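Local coordinates for abhydrolase domain-containing protein (Exiguobacterium antarcticum, PDB 5H3H) that probably hydrolyses esters and may also act as a perhydrolase, using an alpha/beta hydrolase fold that here holds ethaneperoxoic acid in its pocket, at residues K12-D17 and G53-G58; P31-M36 and H178-D183; F165-P170 and F251-E256; D203-I208 and E229-N234; V210-M215 and E233-S238. All coordinates share one frame; numbering follows the deposited sequence.

All five contacts hang on one alpha/beta hydrolase core and the helices packed over it. Contacts 1 and 5 belong to the same eight-stranded sheet but lie toward its two ends, about 26 Å apart between centres. Contact 2 touches contact 1 through D55 and N34 and ties the loop after strand 23-27 to helix 171-182. Contact 3 joins the loop before that helix to the region after H248, so the two link probable cap helices to the core beside the ethaneperoxoic acid pocket. Along the chain contacts 1 and 2 alternate, as do 2 and 3, while 4 and 5 fall between the segments of 3. Contacts 4 and 5 share helix 225-234, across the chain's centre from contact 1.

Contact 1 (K12-D17 and G53-G58); sequences KIYVED and GVDYRG
The backbone of E16 grips that of G53 twice: E16 N donates to G53 O at 3.0 Å, and G53 N returns the bond to E16 O at 3.0 Å. This is an antiparallel hydrogen-bonded pair, and it joins strand 12-18 to strand 50-54 at the antiparallel end of the alpha/beta hydrolase sheet. One step on, V15 faces V54 as a non-hydrogen-bonded pair, and both side chains go to the same face of the sheet, where helix 71-85 packs on V54 and I52 meets V15. D55 N then closes on Y14 O at 3.1 Å with an almost straight N-H...O angle of 168°.

Past these backbone bonds the side chains take over. Y14 and D55 run side by side in the same direction, with ring and carboxylate planes 39° apart, and Y14 CG sits anti to the backbone N (chi1 -179°), which lays the ring alongside the acid. Their side chains come closest at Y14 CD2 and D55 OD2, 3.3 Å apart. The carboxylate itself is held from outside, OD2 by K61 N and OD1 by N34 N. R57 sends its guanidinium to salt bridges with D77 and D9, and only the root of its side chain meets I13. There I13 CD1 lies 4.1 Å from R57 CB, while I13 CG2 rests 3.4 Å from D55 O.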
# COMPACT_ATOMS: atom_id res chain seq x y z
N LYS B 12 -22.16 -7.05 -6.23
CA LYS B 12 -22.37 -5.78 -6.98
C LYS B 12 -22.52 -4.53 -6.07
O LYS B 12 -23.47 -4.45 -5.27
CB LYS B 12 -23.64 -5.87 -7.84
CG LYS B 12 -23.58 -6.93 -8.92
CD LYS B 12 -24.72 -6.79 -9.92
CE LYS B 12 -26.09 -7.06 -9.28
NZ LYS B 12 -27.03 -5.93 -9.52
N ILE B 13 -21.64 -3.54 -6.26
CA ILE B 13 -21.57 -2.32 -5.42
C ILE B 13 -22.20 -1.18 -6.19
O ILE B 13 -21.72 -0.82 -7.25
CB ILE B 13 -20.09 -1.93 -5.07
CG1 ILE B 13 -19.35 -3.08 -4.40
CG2 ILE B 13 -20.04 -0.70 -4.16
CD1 ILE B 13 -20.00 -3.60 -3.14
N TYR B 14 -23.25 -0.57 -5.65
CA TYR B 14 -23.88 0.58 -6.29
C TYR B 14 -23.02 1.80 -6.05
O TYR B 14 -22.54 2.00 -4.95
CB TYR B 14 -25.27 0.83 -5.72
CG TYR B 14 -25.95 1.98 -6.36
CD1 TYR B 14 -26.43 1.87 -7.65
CD2 TYR B 14 -26.05 3.21 -5.71
CE1 TYR B 14 -27.04 2.94 -8.26
CE2 TYR B 14 -26.65 4.30 -6.32
CZ TYR B 14 -27.14 4.15 -7.61
OH TYR B 14 -27.77 5.19 -8.27
N VAL B 15 -22.87 2.63 -7.08
CA VAL B 15 -22.18 3.90 -6.97
C VAL B 15 -23.00 4.98 -7.68
O VAL B 15 -23.36 4.84 -8.86
CB VAL B 15 -20.79 3.84 -7.65
CG1 VAL B 15 -20.07 5.17 -7.43
CG2 VAL B 15 -19.97 2.71 -7.11
N GLU B 16 -23.29 6.08 -6.97
CA GLU B 16 -23.92 7.23 -7.52
C GLU B 16 -22.76 8.10 -8.09
O GLU B 16 -22.02 8.79 -7.38
CB GLU B 16 -24.72 7.97 -6.42
CG GLU B 16 -25.66 9.05 -6.90
CD GLU B 16 -27.03 8.57 -7.44
OE1 GLU B 16 -27.40 7.40 -7.22
OE2 GLU B 16 -27.76 9.39 -8.08
N ASP B 17 -22.59 8.04 -9.40
CA ASP B 17 -21.47 8.71 -10.05
C ASP B 17 -22.08 9.86 -10.86
O ASP B 17 -22.82 9.63 -11.82
CB ASP B 17 -20.70 7.69 -10.89
CG ASP B 17 -19.57 8.35 -11.76
OD1 ASP B 17 -19.27 9.55 -11.57
OD2 ASP B 17 -18.96 7.65 -12.62
N GLY B 53 -20.60 8.72 -4.73
CA GLY B 53 -21.12 8.28 -3.43
C GLY B 53 -21.31 6.79 -3.48
O GLY B 53 -22.17 6.32 -4.24
N VAL B 54 -20.49 6.07 -2.74
CA VAL B 54 -20.57 4.62 -2.73
C VAL B 54 -21.61 4.13 -1.72
O VAL B 54 -21.69 4.68 -0.57
CB VAL B 54 -19.23 3.94 -2.45
CG1 VAL B 54 -18.11 4.47 -3.37
CG2 VAL B 54 -18.85 4.06 -1.02
N ASP B 55 -22.43 3.15 -2.12
CA ASP B 55 -23.26 2.42 -1.11
C ASP B 55 -22.48 1.19 -0.84
O ASP B 55 -22.25 0.44 -1.79
CB ASP B 55 -24.64 2.02 -1.65
CG ASP B 55 -25.61 3.19 -1.84
OD1 ASP B 55 -25.35 4.33 -1.37
OD2 ASP B 55 -26.67 2.96 -2.43
N TYR B 56 -22.05 0.93 0.40
CA TYR B 56 -21.32 -0.29 0.67
C TYR B 56 -22.22 -1.47 0.42
O TYR B 56 -23.48 -1.36 0.46
CB TYR B 56 -20.79 -0.42 2.10
CG TYR B 56 -20.12 0.76 2.64
CD1 TYR B 56 -18.95 1.26 2.08
CD2 TYR B 56 -20.59 1.34 3.81
CE1 TYR B 56 -18.33 2.40 2.62
CE2 TYR B 56 -19.98 2.44 4.35
CZ TYR B 56 -18.87 2.99 3.76
OH TYR B 56 -18.37 4.10 4.38
N ARG B 57 -21.58 -2.62 0.26
CA ARG B 57 -22.31 -3.86 0.36
C ARG B 57 -23.17 -3.82 1.64
O ARG B 57 -22.72 -3.40 2.68
CB ARG B 57 -21.44 -5.10 0.40
CG ARG B 57 -20.39 -5.19 1.45
CD ARG B 57 -19.73 -6.56 1.33
NE ARG B 57 -18.71 -6.64 0.29
CZ ARG B 57 -18.15 -7.78 -0.14
NH1 ARG B 57 -17.19 -7.73 -1.08
NH2 ARG B 57 -18.54 -8.96 0.34
N GLY B 58 -24.38 -4.29 1.49
CA GLY B 58 -25.32 -4.35 2.61
C GLY B 58 -26.23 -3.12 2.71
O GLY B 58 -27.15 -3.15 3.53

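Contact 2 (P31-M36 and H178-D183); sequences PANNNM and HNLSVD
P31, which follows a cis peptide bond, turns its carbonyl oxygen onto S181, and one residue meets it in two ways. S181 OG gives P31 O a weak hydrogen bond of 3.1 Å, and S181 CA adds a CA-H...O contact to the same oxygen at 3.3 Å. The loop concerned follows strand 23-27 of the alpha/beta hydrolase core and carries G29 and W30 of the ethaneperoxoic acid pocket. In relatives this loop commonly supplies part of the oxyanion hole. Helix 171-182 thus leans on the loop right beside the pocket, and L157 of helix 153-164 packs on both P31 and S181.

Next along the loop N33 makes an Asx turn: its OD1 accepts from N35 N at 3.0 Å, in the carbonyl plane. N33 has CG tucked between its backbone N and carbonyl carbon (chi1 60°), which folds the amide back over the turn and leaves ND2 directed at the helix. A water bridges the two segments there. It lies 2.9 Å from A32 O and can donate to it and to L180 O, and it accepts from N33 ND2; with more acceptors in reach than protons, the donated bonds are probably shared.

L180 provides the apolar half. Its side chain crosses that of N33 at about a right angle and its two methyls part over N35 and M36 of the 3-10 segment. CD2 goes to N35 CB at 3.8 Å, and L180 CD1 settles 3.7 Å from M36 CA.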
# COMPACT_ATOMS: atom_id res chain seq x y z
N PRO B 31 -25.83 3.26 9.90
CA PRO B 31 -26.11 2.23 8.90
C PRO B 31 -26.95 2.86 7.80
O PRO B 31 -28.05 2.43 7.49
CB PRO B 31 -26.86 1.19 9.70
CG PRO B 31 -27.63 2.04 10.71
CD PRO B 31 -26.98 3.37 10.83
N ALA B 32 -26.40 3.94 7.21
CA ALA B 32 -27.18 4.74 6.30
C ALA B 32 -26.82 4.33 4.83
O ALA B 32 -26.68 3.11 4.54
CB ALA B 32 -26.91 6.19 6.57
N ASN B 33 -26.74 5.32 3.94
CA ASN B 33 -26.22 5.13 2.57
C ASN B 33 -25.71 6.46 2.02
O ASN B 33 -25.82 7.46 2.71
CB ASN B 33 -27.23 4.45 1.62
CG ASN B 33 -28.51 5.22 1.47
OD1 ASN B 33 -28.51 6.33 0.95
ND2 ASN B 33 -29.63 4.61 1.85
N ASN B 34 -25.14 6.46 0.80
CA ASN B 34 -24.59 7.69 0.19
C ASN B 34 -25.52 8.88 0.15
O ASN B 34 -25.07 10.04 0.13
CB ASN B 34 -24.02 7.40 -1.24
CG ASN B 34 -25.03 7.62 -2.33
OD1 ASN B 34 -25.88 6.72 -2.67
ND2 ASN B 34 -24.97 8.79 -2.93
N ASN B 35 -26.84 8.63 0.13
CA ASN B 35 -27.81 9.70 0.17
C ASN B 35 -27.72 10.59 1.41
O ASN B 35 -28.17 11.69 1.37
CB ASN B 35 -29.29 9.22 0.01
CG ASN B 35 -29.60 8.70 -1.36
OD1 ASN B 35 -29.18 9.28 -2.36
ND2 ASN B 35 -30.33 7.58 -1.44
N MET B 36 -27.10 10.15 2.49
CA MET B 36 -26.94 11.07 3.65
C MET B 36 -26.10 12.32 3.29
O MET B 36 -26.11 13.27 4.03
CB MET B 36 -26.29 10.41 4.85
CG MET B 36 -24.87 10.04 4.64
SD MET B 36 -24.09 9.17 6.00
CE MET B 36 -22.73 10.25 6.28
N HIS B 178 -33.88 8.70 9.11
CA HIS B 178 -34.31 7.39 9.58
C HIS B 178 -34.54 6.35 8.45
O HIS B 178 -33.99 5.24 8.47
CB HIS B 178 -35.58 7.57 10.38
CG HIS B 178 -36.07 6.31 11.00
ND1 HIS B 178 -37.14 5.61 10.51
CD2 HIS B 178 -35.62 5.59 12.05
CE1 HIS B 178 -37.35 4.54 11.24
NE2 HIS B 178 -36.45 4.52 12.20
N ASN B 179 -35.32 6.75 7.43
CA ASN B 179 -35.63 5.85 6.33
C ASN B 179 -34.40 5.44 5.50
O ASN B 179 -34.40 4.31 4.98
CB ASN B 179 -36.71 6.42 5.43
CG ASN B 179 -38.08 6.43 6.07
OD1 ASN B 179 -38.34 5.79 7.09
ND2 ASN B 179 -38.98 7.13 5.45
N LEU B 180 -33.34 6.29 5.45
CA LEU B 180 -32.07 5.92 4.81
C LEU B 180 -31.46 4.71 5.51
O LEU B 180 -30.88 3.85 4.87
CB LEU B 180 -31.01 7.03 4.91
CG LEU B 180 -31.27 8.40 4.34
CD1 LEU B 180 -30.03 9.23 4.64
CD2 LEU B 180 -31.60 8.27 2.87
N SER B 181 -31.61 4.63 6.84
CA SER B 181 -31.15 3.52 7.57
C SER B 181 -32.06 2.32 7.55
O SER B 181 -31.57 1.21 7.55
CB SER B 181 -30.80 3.91 9.02
OG SER B 181 -29.56 4.69 9.06
N VAL B 182 -33.37 2.52 7.47
CA VAL B 182 -34.29 1.36 7.41
C VAL B 182 -34.12 0.57 6.11
O VAL B 182 -34.20 -0.63 6.14
CB VAL B 182 -35.75 1.68 7.66
CG1 VAL B 182 -35.94 2.50 8.95
CG2 VAL B 182 -36.35 2.36 6.49
N ASP B 183 -33.72 1.25 5.04
CA ASP B 183 -33.33 0.65 3.77
C ASP B 183 -32.17 -0.34 3.84
O ASP B 183 -32.07 -1.25 3.02
CB ASP B 183 -32.94 1.77 2.77
CG ASP B 183 -32.42 1.23 1.45
OD1 ASP B 183 -33.23 0.89 0.55
OD2 ASP B 183 -31.20 1.09 1.31
O HOH W 1 -29.12 1.93 3.63

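Contact 3 (F165-P170 and F251-E256); sequences FAKEHP and FLDERE
Both carboxylate oxygens of D253 are spent on the loop 165-170, which connects two helices of the insertion over the alpha/beta hydrolase core, helix 153-164 and helix 171-182. D253 OD2 takes A166 N on its syn side at 2.8 Å, with an N-H...O angle of 173°, and also accepts from G247 N, next to H248 of the ligand pocket. D253 OD1 serves two donors that come from opposite faces of the carboxylate: K167 N from above the plane at 3.2 Å, and H169 NE2 on the anti side at 2.9 Å. Three loop donors and one from the core therefore satisfy a single buried acid. With so many N-H groups around it, the carboxylate is probably kept charged.

The backbone carbonyl of the same residue is used too: K167 NZ reaches D253 O at 2.6 Å, in the carbonyl plane, its chain bent at chi3 to come back to the helix end. L252 CB covers one face of the H169 ring, offset toward its rim, in a CH-pi contact 4.2 Å from the centroid.

F165 supplies the apolar side. Its ring makes an edge-to-face pair with F177 of helix 171-182, and its CZ and CE1 lie along L252, where F165 CE1 approaches L252 CD1 to 3.7 Å.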
# COMPACT_ATOMS: atom_id res chain seq x y z
N PHE B 165 -27.63 13.59 16.66
CA PHE B 165 -27.66 15.01 16.32
C PHE B 165 -27.68 15.80 17.60
O PHE B 165 -28.28 15.39 18.57
CB PHE B 165 -28.89 15.35 15.47
CG PHE B 165 -28.91 14.68 14.13
CD1 PHE B 165 -28.00 15.05 13.15
CD2 PHE B 165 -29.82 13.65 13.86
CE1 PHE B 165 -28.00 14.41 11.89
CE2 PHE B 165 -29.82 13.01 12.62
CZ PHE B 165 -28.91 13.40 11.64
N ALA B 166 -27.00 16.93 17.59
CA ALA B 166 -27.01 17.80 18.77
C ALA B 166 -28.29 18.64 18.82
O ALA B 166 -28.74 19.02 19.89
CB ALA B 166 -25.78 18.70 18.77
N LYS B 167 -28.85 18.96 17.66
CA LYS B 167 -30.06 19.78 17.56
C LYS B 167 -31.27 18.94 17.18
O LYS B 167 -31.14 17.87 16.54
CB LYS B 167 -29.83 20.93 16.58
CG LYS B 167 -29.10 22.06 17.24
CD LYS B 167 -28.83 23.18 16.28
CE LYS B 167 -27.47 23.01 15.62
NZ LYS B 167 -27.24 24.10 14.63
N GLU B 168 -32.45 19.40 17.61
CA GLU B 168 -33.68 18.80 17.15
C GLU B 168 -34.00 19.34 15.75
O GLU B 168 -34.33 20.47 15.60
CB GLU B 168 -34.83 19.05 18.11
CG GLU B 168 -34.98 17.97 19.18
CD GLU B 168 -36.20 18.22 20.08
OE1 GLU B 168 -36.07 18.13 21.34
OE2 GLU B 168 -37.27 18.54 19.51
N HIS B 169 -33.93 18.49 14.72
CA HIS B 169 -34.25 18.91 13.33
C HIS B 169 -35.73 18.65 13.04
O HIS B 169 -36.40 17.91 13.79
CB HIS B 169 -33.33 18.18 12.33
CG HIS B 169 -31.87 18.49 12.53
ND1 HIS B 169 -31.30 19.68 12.15
CD2 HIS B 169 -30.88 17.77 13.13
CE1 HIS B 169 -30.02 19.69 12.51
NE2 HIS B 169 -29.75 18.54 13.10
N PRO B 170 -36.26 19.28 11.97
CA PRO B 170 -37.66 19.15 11.63
C PRO B 170 -38.04 17.67 11.48
O PRO B 170 -37.23 16.85 11.00
CB PRO B 170 -37.79 19.92 10.34
CG PRO B 170 -36.67 20.91 10.36
CD PRO B 170 -35.61 20.38 11.25
N PHE B 251 -23.25 17.14 9.30
CA PHE B 251 -23.72 17.44 7.95
C PHE B 251 -25.12 18.06 7.93
O PHE B 251 -25.50 18.67 6.92
CB PHE B 251 -23.58 16.22 7.07
CG PHE B 251 -24.37 15.05 7.55
CD1 PHE B 251 -25.70 14.91 7.20
CD2 PHE B 251 -23.76 14.07 8.33
CE1 PHE B 251 -26.47 13.82 7.65
CE2 PHE B 251 -24.52 13.00 8.79
CZ PHE B 251 -25.85 12.86 8.42
N LEU B 252 -25.88 17.93 9.03
CA LEU B 252 -27.09 18.68 9.29
C LEU B 252 -27.02 19.66 10.48
O LEU B 252 -27.66 20.71 10.44
CB LEU B 252 -28.23 17.72 9.57
CG LEU B 252 -28.61 16.67 8.54
CD1 LEU B 252 -29.82 15.92 9.09
CD2 LEU B 252 -28.91 17.28 7.19
N ASP B 253 -26.33 19.31 11.57
CA ASP B 253 -26.21 20.21 12.73
C ASP B 253 -25.58 21.58 12.32
O ASP B 253 -26.06 22.62 12.78
CB ASP B 253 -25.38 19.59 13.89
CG ASP B 253 -26.14 18.59 14.76
OD1 ASP B 253 -27.38 18.61 14.84
OD2 ASP B 253 -25.47 17.81 15.45
N GLU B 254 -24.55 21.55 11.45
CA GLU B 254 -23.85 22.74 10.91
C GLU B 254 -23.67 22.57 9.42
O GLU B 254 -22.59 22.64 8.88
CB GLU B 254 -22.48 23.01 11.60
CG GLU B 254 -22.58 23.58 13.04
CD GLU B 254 -21.23 23.79 13.80
OE1 GLU B 254 -20.85 22.91 14.66
OE2 GLU B 254 -20.54 24.80 13.53
N ARG B 255 -24.80 22.35 8.77
CA ARG B 255 -24.83 22.08 7.37
C ARG B 255 -23.94 22.99 6.53
O ARG B 255 -23.11 22.51 5.76
CB ARG B 255 -26.26 22.15 6.84
CG ARG B 255 -26.31 21.51 5.44
CD ARG B 255 -27.16 22.15 4.37
NE ARG B 255 -27.09 23.61 4.31
CZ ARG B 255 -27.94 24.38 4.95
NH1 ARG B 255 -28.88 23.84 5.71
NH2 ARG B 255 -27.81 25.70 4.88
N GLU B 256 -24.18 24.29 6.64
CA GLU B 256 -23.44 25.28 5.86
C GLU B 256 -21.94 25.27 6.11
O GLU B 256 -21.13 25.25 5.13
CB GLU B 256 -24.03 26.66 6.11
CG GLU B 256 -23.80 27.63 4.97
CD GLU B 256 -24.88 27.54 3.90
OE1 GLU B 256 -25.47 26.45 3.72
OE2 GLU B 256 -25.13 28.56 3.21

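Contact 4 (D203-I208 and E229-N234); sequences DGLPKI and EVMHEN
L205 and N234 carry this contact, their side chains slanting across one another and meeting through carbon. N234 CB wedges against the leucine, 3.7 Å from L205 CD1 and 3.8 Å from L205 CB, so the asparagine presents its aliphatic root to the 3-10 turn and keeps its amide for its own helix. That division follows from the torsion: with CG beside the backbone N (chi1 -69°), the amide folds back along the helix and N234 ND2 donates to V230 O at 2.9 Å. The bond is bent, its N-H...O angle 141°. V230 O also accepts from N234 N, and the two donors reach it from opposite faces of the carbonyl, so one oxygen holds both the backbone N and the side-chain amide of N234.

L205 CD1 goes on over the helix backbone, lying 3.9 Å from M231 CA, with M231 CG next to it. The sulfur end of M231 leads away from the contact. P125 packs on L205, V230 and M231 alike, and L103 of helix 97-109 also touches L205.

Between the backbones two carbonyls make unfavourable neighbours: L205 O and N234 O are both acceptors, 3.5 Å apart. I208 N serves the first. N234 O is approached by P206 CA as well, in a CA-H...O contact.

This is plain packing of a connecting 3-10 turn against the C-terminal end of helix 225-234, the crossover helix of a beta-alpha-beta unit in the alpha/beta hydrolase fold.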
# COMPACT_ATOMS: atom_id res chain seq x y z
N ASP B 203 -2.12 1.10 15.05
CA ASP B 203 -0.84 0.86 14.34
C ASP B 203 -0.71 1.55 12.98
O ASP B 203 0.39 1.92 12.55
CB ASP B 203 -0.59 -0.66 14.13
CG ASP B 203 0.26 -1.31 15.24
OD1 ASP B 203 0.72 -0.63 16.19
OD2 ASP B 203 0.49 -2.53 15.13
N GLY B 204 -1.83 1.68 12.27
CA GLY B 204 -1.84 2.16 10.91
C GLY B 204 -1.78 3.67 10.72
O GLY B 204 -1.27 4.12 9.68
N LEU B 205 -2.36 4.43 11.65
CA LEU B 205 -2.37 5.91 11.57
C LEU B 205 -1.05 6.58 11.21
O LEU B 205 -1.01 7.40 10.30
CB LEU B 205 -2.91 6.54 12.89
CG LEU B 205 -4.39 6.38 13.28
CD1 LEU B 205 -4.82 7.47 14.27
CD2 LEU B 205 -5.30 6.39 12.06
N PRO B 206 0.05 6.23 11.90
CA PRO B 206 1.34 6.79 11.45
C PRO B 206 1.87 6.36 10.06
O PRO B 206 2.89 6.90 9.63
CB PRO B 206 2.32 6.36 12.54
CG PRO B 206 1.61 5.36 13.37
CD PRO B 206 0.15 5.64 13.24
N LYS B 207 1.20 5.45 9.36
CA LYS B 207 1.58 5.05 7.99
C LYS B 207 0.89 5.87 6.94
O LYS B 207 1.29 5.87 5.77
CB LYS B 207 1.30 3.56 7.76
CG LYS B 207 2.40 2.67 8.27
CD LYS B 207 1.93 1.69 9.33
CE LYS B 207 3.11 1.06 10.05
NZ LYS B 207 2.73 -0.24 10.68
N ILE B 208 -0.12 6.63 7.35
CA ILE B 208 -0.85 7.48 6.44
C ILE B 208 0.09 8.62 6.09
O ILE B 208 0.69 9.17 7.02
CB ILE B 208 -2.15 8.01 7.12
CG1 ILE B 208 -3.06 6.83 7.44
CG2 ILE B 208 -2.86 9.05 6.25
CD1 ILE B 208 -3.36 5.97 6.24
N GLU B 229 -8.93 14.02 18.56
CA GLU B 229 -7.63 14.33 19.14
C GLU B 229 -6.60 13.25 18.85
O GLU B 229 -5.45 13.53 18.52
CB GLU B 229 -7.79 14.61 20.65
CG GLU B 229 -8.45 15.97 20.89
CD GLU B 229 -8.88 16.26 22.34
OE1 GLU B 229 -8.95 15.33 23.17
OE2 GLU B 229 -9.18 17.44 22.62
N VAL B 230 -7.00 12.01 18.93
CA VAL B 230 -6.08 10.91 18.70
C VAL B 230 -5.64 10.87 17.23
O VAL B 230 -4.44 10.75 16.92
CB VAL B 230 -6.66 9.59 19.19
CG1 VAL B 230 -5.84 8.39 18.69
CG2 VAL B 230 -6.67 9.59 20.71
N MET B 231 -6.60 11.07 16.34
CA MET B 231 -6.29 11.06 14.93
C MET B 231 -5.36 12.18 14.53
O MET B 231 -4.46 11.94 13.75
CB MET B 231 -7.55 11.15 14.09
CG MET B 231 -8.31 9.85 14.04
SD MET B 231 -9.80 9.95 12.98
CE MET B 231 -10.95 10.88 14.00
N HIS B 232 -5.60 13.38 15.07
CA HIS B 232 -4.82 14.59 14.79
C HIS B 232 -3.36 14.44 15.28
O HIS B 232 -2.43 15.00 14.67
CB HIS B 232 -5.52 15.82 15.43
CG HIS B 232 -4.96 17.16 15.02
ND1 HIS B 232 -4.70 18.17 15.93
CD2 HIS B 232 -4.70 17.69 13.81
CE1 HIS B 232 -4.25 19.24 15.29
NE2 HIS B 232 -4.23 18.97 14.00
N GLU B 233 -3.16 13.73 16.38
CA GLU B 233 -1.83 13.55 16.91
C GLU B 233 -1.03 12.58 16.04
O GLU B 233 0.17 12.81 15.84
CB GLU B 233 -1.84 13.07 18.38
CG GLU B 233 -1.87 14.24 19.35
CD GLU B 233 -1.40 13.86 20.73
OE1 GLU B 233 -0.47 14.52 21.27
OE2 GLU B 233 -1.98 12.90 21.26
N ASN B 234 -1.70 11.57 15.50
CA ASN B 234 -1.05 10.43 14.87
C ASN B 234 -0.98 10.42 13.35
O ASN B 234 -0.16 9.67 12.77
CB ASN B 234 -1.67 9.11 15.40
CG ASN B 234 -1.32 8.87 16.87
OD1 ASN B 234 -0.17 8.63 17.19
ND2 ASN B 234 -2.31 8.98 17.77

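Contact 5 (V210-M215 and E233-S238); sequences VDTLIM and ENIAGS
I235, the first residue to leave the helix, points its side chain at T212 of the strand, the two crossing at about a right angle. The branch that touches is CG2, 3.6 Å from T212 OG1 and 3.9 Å from T212 CB. The other branch extends toward I214, its CD1 4.4 Å from I214 CD1. T212 OG1 is occupied by its own segment: it donates to V210 O at 2.8 Å from above the carbonyl plane, so it offers I235 the flank of a hydroxyl that is already bonded.

A type II beta turn then runs from I235 to S238. G237 sits at positive phi (69°), a setting that favours glycine. At S238 the turn closes twice on I235 O, which accepts S238 OG at 2.9 Å and S238 N at 3.3 Å, both from one face of the carbonyl. The hydroxyl reaches back because chi1 is 63°, between the backbone N and carbonyl carbon. Across the contact S238 CA comes to 3.2 Å from T212 O in a CA-H...O approach, while its CB lies against T212 CB and I214 CG1.

From here R239 starts the outermost strand 239-243, pairing with T212 and I214. Strand 211-217, helix 225-234 and strand 239-243 form a beta-alpha-beta crossover. Around it, strand 114-120 pairs with the other edge of 211-217, and helix 255-267 meets L213 and M215; within it, helix 225-234 packs on I214.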
# COMPACT_ATOMS: atom_id res chain seq x y z
N VAL B 210 -0.97 10.92 3.25
CA VAL B 210 -1.75 11.84 2.45
C VAL B 210 -2.13 13.04 3.31
O VAL B 210 -2.35 12.88 4.52
CB VAL B 210 -3.09 11.20 1.98
CG1 VAL B 210 -3.74 12.04 0.90
CG2 VAL B 210 -2.88 9.78 1.45
N ASP B 211 -2.24 14.19 2.68
CA ASP B 211 -2.85 15.39 3.29
C ASP B 211 -4.21 15.08 3.87
O ASP B 211 -5.10 14.67 3.13
CB ASP B 211 -3.06 16.46 2.23
CG ASP B 211 -1.75 17.20 1.81
OD1 ASP B 211 -0.64 16.89 2.31
OD2 ASP B 211 -1.85 18.11 0.97
N THR B 212 -4.36 15.30 5.18
CA THR B 212 -5.62 15.02 5.88
C THR B 212 -6.28 16.23 6.56
O THR B 212 -5.60 17.13 7.13
CB THR B 212 -5.41 13.84 6.83
OG1 THR B 212 -4.73 12.79 6.08
CG2 THR B 212 -6.77 13.31 7.39
N LEU B 213 -7.62 16.28 6.45
CA LEU B 213 -8.48 17.14 7.25
C LEU B 213 -9.41 16.30 8.12
O LEU B 213 -10.14 15.46 7.58
CB LEU B 213 -9.34 17.99 6.36
CG LEU B 213 -10.37 18.85 7.08
CD1 LEU B 213 -9.61 19.84 7.97
CD2 LEU B 213 -11.29 19.56 6.11
N ILE B 214 -9.43 16.60 9.44
CA ILE B 214 -10.30 15.96 10.40
C ILE B 214 -11.39 16.99 10.73
O ILE B 214 -11.08 18.09 11.15
CB ILE B 214 -9.57 15.58 11.74
CG1 ILE B 214 -8.23 14.84 11.50
CG2 ILE B 214 -10.49 14.78 12.68
CD1 ILE B 214 -8.37 13.64 10.62
N MET B 215 -12.64 16.58 10.55
CA MET B 215 -13.82 17.38 10.85
C MET B 215 -14.52 16.59 11.96
O MET B 215 -14.78 15.37 11.77
CB MET B 215 -14.71 17.51 9.58
CG MET B 215 -14.34 18.64 8.65
SD MET B 215 -15.50 19.09 7.31
CE MET B 215 -14.92 17.84 6.29
N GLU B 233 -3.16 13.73 16.38
CA GLU B 233 -1.83 13.55 16.91
C GLU B 233 -1.03 12.58 16.04
O GLU B 233 0.17 12.81 15.84
CB GLU B 233 -1.84 13.07 18.38
CG GLU B 233 -1.87 14.24 19.35
CD GLU B 233 -1.40 13.86 20.73
OE1 GLU B 233 -0.47 14.52 21.27
OE2 GLU B 233 -1.98 12.90 21.26
N ASN B 234 -1.70 11.57 15.50
CA ASN B 234 -1.05 10.43 14.87
C ASN B 234 -0.98 10.42 13.35
O ASN B 234 -0.16 9.67 12.77
CB ASN B 234 -1.67 9.11 15.40
CG ASN B 234 -1.32 8.87 16.87
OD1 ASN B 234 -0.17 8.63 17.19
ND2 ASN B 234 -2.31 8.98 17.77
N ILE B 235 -1.85 11.18 12.69
CA ILE B 235 -1.78 11.29 11.23
C ILE B 235 -0.96 12.55 10.94
O ILE B 235 -1.33 13.66 11.35
CB ILE B 235 -3.18 11.43 10.59
CG1 ILE B 235 -4.04 10.18 10.89
CG2 ILE B 235 -3.06 11.72 9.09
CD1 ILE B 235 -5.48 10.36 10.50
N ALA B 236 0.14 12.35 10.21
CA ALA B 236 1.09 13.38 9.86
C ALA B 236 0.53 14.51 9.04
O ALA B 236 -0.18 14.33 8.02
CB ALA B 236 2.26 12.73 9.13
N GLY B 237 0.78 15.71 9.52
CA GLY B 237 0.27 16.87 8.86
C GLY B 237 -1.23 17.13 8.87
O GLY B 237 -1.62 18.16 8.40
N SER B 238 -2.06 16.22 9.40
CA SER B 238 -3.52 16.46 9.52
C SER B 238 -3.91 17.83 10.12
O SER B 238 -3.29 18.27 11.10
CB SER B 238 -4.19 15.36 10.34
OG SER B 238 -3.72 15.31 11.69